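Local coordinates for protein L-Ribose isomerase (Acinetobacter, PDB 4Q0S) that probably interconverts L-ribose and its ketose counterpart, as an L-ribose isomerase built on a cupin barrel with a cobalt ion bound beside its sugar pocket, at residues G50-A55 with L255-S260; V135-T140 with P189-H194. All blocks are in the same frame, centred on the assembly; numbering follows the deposited sequence.

Contact 1: residues G50-A55 with L255-S260; sequences GIVFGA and LQTAIS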
# COMPACT_ATOMS: atom_id res chain seq x y z
N GLY A 50 -18.50 11.99 -8.82
CA GLY A 50 -18.97 12.60 -7.59
C GLY A 50 -20.49 12.68 -7.61
O GLY A 50 -21.06 13.33 -8.48
N ILE A 51 -21.13 12.03 -6.65
CA ILE A 51 -22.59 11.98 -6.60
C ILE A 51 -23.22 12.67 -5.39
O ILE A 51 -22.78 12.51 -4.25
CB ILE A 51 -23.06 10.51 -6.61
CG1 ILE A 51 -22.46 9.79 -7.82
CG2 ILE A 51 -24.59 10.42 -6.67
CD1 ILE A 51 -22.55 8.26 -7.73
N VAL A 52 -24.27 13.45 -5.64
CA VAL A 52 -25.01 14.14 -4.59
C VAL A 52 -26.44 13.66 -4.78
O VAL A 52 -27.03 13.86 -5.84
CB VAL A 52 -24.92 15.68 -4.76
CG1 VAL A 52 -25.68 16.37 -3.64
CG2 VAL A 52 -23.45 16.11 -4.76
N PHE A 53 -27.00 13.00 -3.77
CA PHE A 53 -28.34 12.43 -3.86
C PHE A 53 -29.50 13.37 -3.56
O PHE A 53 -30.16 13.26 -2.52
CB PHE A 53 -28.45 11.20 -2.96
CG PHE A 53 -27.47 10.10 -3.31
CD1 PHE A 53 -26.20 10.07 -2.73
CD2 PHE A 53 -27.82 9.10 -4.21
CE1 PHE A 53 -25.29 9.06 -3.05
CE2 PHE A 53 -26.92 8.08 -4.53
CZ PHE A 53 -25.65 8.06 -3.95
N GLY A 54 -29.77 14.29 -4.48
CA GLY A 54 -30.87 15.21 -4.28
C GLY A 54 -30.47 16.66 -4.08
O GLY A 54 -29.42 16.95 -3.50
N ALA A 55 -31.32 17.55 -4.56
CA ALA A 55 -31.11 19.00 -4.47
C ALA A 55 -30.75 19.52 -3.08
O ALA A 55 -29.88 20.37 -2.94
CB ALA A 55 -32.35 19.73 -4.99
N LEU A 255 -28.55 10.37 -11.02
CA LEU A 255 -28.07 10.31 -12.39
C LEU A 255 -27.37 11.56 -12.94
O LEU A 255 -26.99 11.59 -14.11
CB LEU A 255 -29.22 9.93 -13.33
CG LEU A 255 -29.95 8.61 -13.03
CD1 LEU A 255 -31.10 8.43 -14.02
CD2 LEU A 255 -28.98 7.44 -13.12
N GLN A 256 -27.20 12.59 -12.11
CA GLN A 256 -26.53 13.81 -12.56
C GLN A 256 -26.15 14.77 -11.44
O GLN A 256 -26.95 15.03 -10.54
CB GLN A 256 -27.39 14.56 -13.57
CG GLN A 256 -26.73 15.84 -14.07
CD GLN A 256 -27.67 16.76 -14.83
OE1 GLN A 256 -28.21 16.39 -15.88
NE2 GLN A 256 -27.88 17.96 -14.30
N THR A 257 -24.94 15.30 -11.51
CA THR A 257 -24.45 16.24 -10.52
C THR A 257 -24.39 17.64 -11.11
O THR A 257 -23.79 17.85 -12.16
CB THR A 257 -23.04 15.86 -10.03
OG1 THR A 257 -23.05 14.51 -9.56
CG2 THR A 257 -22.61 16.78 -8.90
N ALA A 258 -25.02 18.59 -10.43
CA ALA A 258 -25.04 19.97 -10.90
C ALA A 258 -23.73 20.67 -10.54
O ALA A 258 -23.50 21.02 -9.38
CB ALA A 258 -26.21 20.71 -10.28
N ILE A 259 -22.87 20.86 -11.53
CA ILE A 259 -21.59 21.53 -11.32
C ILE A 259 -21.63 22.91 -11.96
O ILE A 259 -21.71 23.04 -13.19
CB ILE A 259 -20.43 20.71 -11.92
CG1 ILE A 259 -20.46 19.28 -11.37
CG2 ILE A 259 -19.10 21.36 -11.59
CD1 ILE A 259 -19.47 18.34 -12.01
N SER A 260 -21.59 23.94 -11.13
CA SER A 260 -21.63 25.31 -11.61
C SER A 260 -20.22 25.85 -11.86
O SER A 260 -19.81 26.79 -11.15
CB SER A 260 -22.36 26.21 -10.61
OG SER A 260 -21.72 26.19 -9.35
OXT SER A 260 -19.54 25.30 -12.75
O HOH W 1 -25.19 13.52 -8.52
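The hydroxyl of Thr257 hands its proton to the carbonyl oxygen of Gly50, with 2.6 Å between Thr257 OG1 and Gly50 O. The donor lies in the carbonyl plane, at a C=O...donor angle of 155°. Having spent its proton there, Thr257 OG1 serves as acceptor for a water placed 2.6 Å from that oxygen. The same water accepts the amide hydrogen of Val52, 3.0 Å from Val52 N. One small side chain therefore answers both a carbonyl and an amide of strand 50-52, the first directly and the second through water. Threonine suits the place because its short hydroxyl can give and receive at once.

The torsion of Thr257 (chi1 -54°) sets OG1 beside its own backbone N and opposite its carbonyl carbon, while CG2 stands anti to N. From there the methyl makes a looser apolar contact, Thr257 CG2 to Val52 CG2 at 4.3 Å. Only 130 Å² is buried in all, and the nearest CA atoms, those of Ile51 and Thr257, are 6.1 Å apart; the direct and water-mediated bonds make the link polar more than apolar. Within 50-55, Ile51 lays CG2 over one face of the Phe53 ring, 3.7 Å above its plane and offset toward the rim.

Phe53 is the centre of an inverse gamma turn that follows the strand, and its side chain belongs to the pocket holding D-ribitol. Strand 50-52 also pairs through Ile51 with Met74 of strand 73-82. The arrangement is a C-terminal tail fastened by side chain and water to an edge strand, within this chain, of a cupin sheet, just before the chain delivers an aromatic residue to the sugar site.

Contact 2: residues V135-T140 with P189-H194; sequences VFYSPT and PKFVMH. With RB0 (D-ribitol), chain D.
Met193 reaches strand 132-137 with its terminal methyl, which meets two side chains there. Met193 CE lies 3.7 Å from Tyr137 CB, at the root of the ring, and comes tip to tip with Val135 CG1 at 3.9 Å. Its chain leaves anti to the backbone N and then bends twice (chi2 59°, chi3 61°), which brings its end closer to the opposite strand. The sulfur makes an oblique Met-aromatic contact, Met193 SD standing 5.3 Å from the centroid of the Tyr137 ring. Methionine is long and pliable enough to span strands whose axes are 10.6 Å apart.

Aromatic contact is slighter. Tyr137 OH approaches the edge of the Phe191 ring, 4.4 Å from Phe191 CZ, while that hydroxyl is hydrogen-bonded to the carbonyl of Pro156. Phe191 in turn offers one face to the ligand: RB0 C5 sits 3.8 Å above its plane, offset toward the rim, an apolar surface suited to the carbon chain of a polyol.

Within 189-194 the hydrogen bonds to D-ribitol come from the backbone. Val192 N donates to RB0 O4 over 2.8 Å in a nearly straight bond (169°), and RB0 O5 donates to Val192 O at 2.6 Å. Outside the ligand, Lys190 pairs with Glu127 and with Asp103 of the second subunit.

The two strands belong to different sheets, and their side chains meet in the interior between them, the facing-sheet core of a cupin barrel. Strand 191-193 contributes Phe191 and Val192 to a second D-ribitol pocket, completed by Met155, Pro156, Pro189 and Lys190.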
# COMPACT_ATOMS: atom_id res chain seq x y z
N VAL A 135 -22.93 -0.23 7.87
CA VAL A 135 -24.00 -0.62 6.97
C VAL A 135 -25.32 -0.78 7.72
O VAL A 135 -25.37 -1.37 8.80
CB VAL A 135 -23.66 -1.96 6.26
CG1 VAL A 135 -24.67 -2.25 5.15
CG2 VAL A 135 -22.25 -1.91 5.70
N PHE A 136 -26.37 -0.23 7.13
CA PHE A 136 -27.71 -0.31 7.70
C PHE A 136 -28.48 -1.05 6.62
O PHE A 136 -28.38 -0.72 5.44
CB PHE A 136 -28.26 1.10 7.91
CG PHE A 136 -27.32 2.02 8.64
CD1 PHE A 136 -27.18 1.94 10.03
CD2 PHE A 136 -26.53 2.93 7.95
CE1 PHE A 136 -26.27 2.75 10.71
CE2 PHE A 136 -25.62 3.74 8.61
CZ PHE A 136 -25.48 3.65 10.00
N TYR A 137 -29.25 -2.07 7.01
CA TYR A 137 -29.99 -2.81 6.02
C TYR A 137 -31.18 -3.58 6.58
O TYR A 137 -31.33 -3.75 7.79
CB TYR A 137 -29.07 -3.80 5.31
CG TYR A 137 -28.56 -4.91 6.21
CD1 TYR A 137 -27.55 -4.67 7.14
CD2 TYR A 137 -29.09 -6.20 6.14
CE1 TYR A 137 -27.08 -5.68 7.97
CE2 TYR A 137 -28.63 -7.22 6.97
CZ TYR A 137 -27.62 -6.95 7.88
OH TYR A 137 -27.13 -7.95 8.69
N SER A 138 -32.02 -4.05 5.67
CA SER A 138 -33.20 -4.84 6.01
C SER A 138 -32.82 -6.29 5.75
O SER A 138 -32.47 -6.65 4.63
CB SER A 138 -34.39 -4.45 5.13
OG SER A 138 -35.51 -5.26 5.42
N PRO A 139 -32.88 -7.14 6.79
CA PRO A 139 -32.54 -8.56 6.67
C PRO A 139 -33.51 -9.36 5.80
O PRO A 139 -33.21 -10.50 5.41
CB PRO A 139 -32.51 -9.02 8.12
CG PRO A 139 -33.55 -8.16 8.75
CD PRO A 139 -33.28 -6.80 8.16
N THR A 140 -34.67 -8.79 5.50
CA THR A 140 -35.64 -9.47 4.64
C THR A 140 -35.69 -8.75 3.30
O THR A 140 -35.60 -7.53 3.23
CB THR A 140 -37.07 -9.51 5.24
OG1 THR A 140 -37.43 -8.20 5.70
CG2 THR A 140 -37.14 -10.48 6.38
N PRO A 189 -14.18 -10.53 6.44
CA PRO A 189 -14.63 -11.39 5.34
C PRO A 189 -15.44 -10.50 4.41
O PRO A 189 -16.01 -9.49 4.85
CB PRO A 189 -15.51 -12.42 6.06
CG PRO A 189 -14.92 -12.47 7.45
CD PRO A 189 -14.66 -11.02 7.74
N LYS A 190 -15.48 -10.84 3.12
CA LYS A 190 -16.26 -10.07 2.16
C LYS A 190 -17.71 -10.08 2.65
O LYS A 190 -18.19 -11.10 3.15
CB LYS A 190 -16.18 -10.72 0.78
CG LYS A 190 -14.86 -10.52 0.06
CD LYS A 190 -14.86 -9.24 -0.75
CE LYS A 190 -13.66 -9.16 -1.68
NZ LYS A 190 -13.71 -7.94 -2.54
N PHE A 191 -18.42 -8.96 2.50
CA PHE A 191 -19.80 -8.86 2.95
C PHE A 191 -20.78 -8.79 1.79
O PHE A 191 -20.71 -7.88 0.97
CB PHE A 191 -19.99 -7.61 3.82
CG PHE A 191 -21.27 -7.61 4.60
CD1 PHE A 191 -21.31 -8.13 5.88
CD2 PHE A 191 -22.44 -7.11 4.03
CE1 PHE A 191 -22.51 -8.16 6.60
CE2 PHE A 191 -23.64 -7.13 4.74
CZ PHE A 191 -23.68 -7.65 6.03
N VAL A 192 -21.70 -9.75 1.75
CA VAL A 192 -22.69 -9.82 0.67
C VAL A 192 -24.03 -9.14 0.96
O VAL A 192 -24.66 -9.38 1.99
CB VAL A 192 -22.98 -11.30 0.29
CG1 VAL A 192 -24.08 -11.37 -0.77
CG2 VAL A 192 -21.71 -11.95 -0.24
N MET A 193 -24.44 -8.28 0.04
CA MET A 193 -25.72 -7.59 0.16
C MET A 193 -26.55 -8.13 -1.00
O MET A 193 -26.39 -7.69 -2.14
CB MET A 193 -25.55 -6.08 0.02
CG MET A 193 -26.85 -5.28 0.15
SD MET A 193 -27.70 -5.54 1.74
CE MET A 193 -26.45 -4.95 2.92
N HIS A 194 -27.42 -9.11 -0.72
CA HIS A 194 -28.23 -9.69 -1.78
C HIS A 194 -29.17 -8.68 -2.41
O HIS A 194 -29.59 -7.71 -1.77
CB HIS A 194 -29.06 -10.87 -1.25
CG HIS A 194 -28.26 -12.09 -0.95
ND1 HIS A 194 -27.46 -12.70 -1.89
CD2 HIS A 194 -28.16 -12.84 0.17
CE1 HIS A 194 -26.89 -13.77 -1.36
NE2 HIS A 194 -27.30 -13.88 -0.11
C1 RB0 D . -20.10 -13.90 5.78
O1 RB0 D . -18.77 -14.38 5.83
C2 RB0 D . -20.08 -12.39 5.90
O2 RB0 D . -19.38 -12.03 7.08
C3 RB0 D . -21.51 -11.83 5.96
O3 RB0 D . -22.18 -12.35 7.10
C4 RB0 D . -22.32 -12.13 4.70
O4 RB0 D . -21.55 -11.84 3.55
C5 RB0 D . -23.59 -11.28 4.71
O5 RB0 D . -24.32 -11.47 3.52

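Overall arrangement
Contacts 1 and 2 lie on opposite sides of the chain's centre, 26 Å apart between their centres and about 13 Å between nearest atoms. They are nevertheless joined by one sheet, for 50-52 and 191-193 are its two outermost strands within this chain. Contact 2 lies nearer the cobalt site of His117, His119, Glu124 and His199: the side chain of Met193 is about 6 Å from the metal, that of Ile51 about 11 Å. The D-ribitol near the metal probably lies close to both, about 5 Å from the side chain of Ile51 and about 6 Å from that of Met193; of contact 1, Phe53 touches it. Strand 191-193 of contact 2 lies between the two ribitol sites.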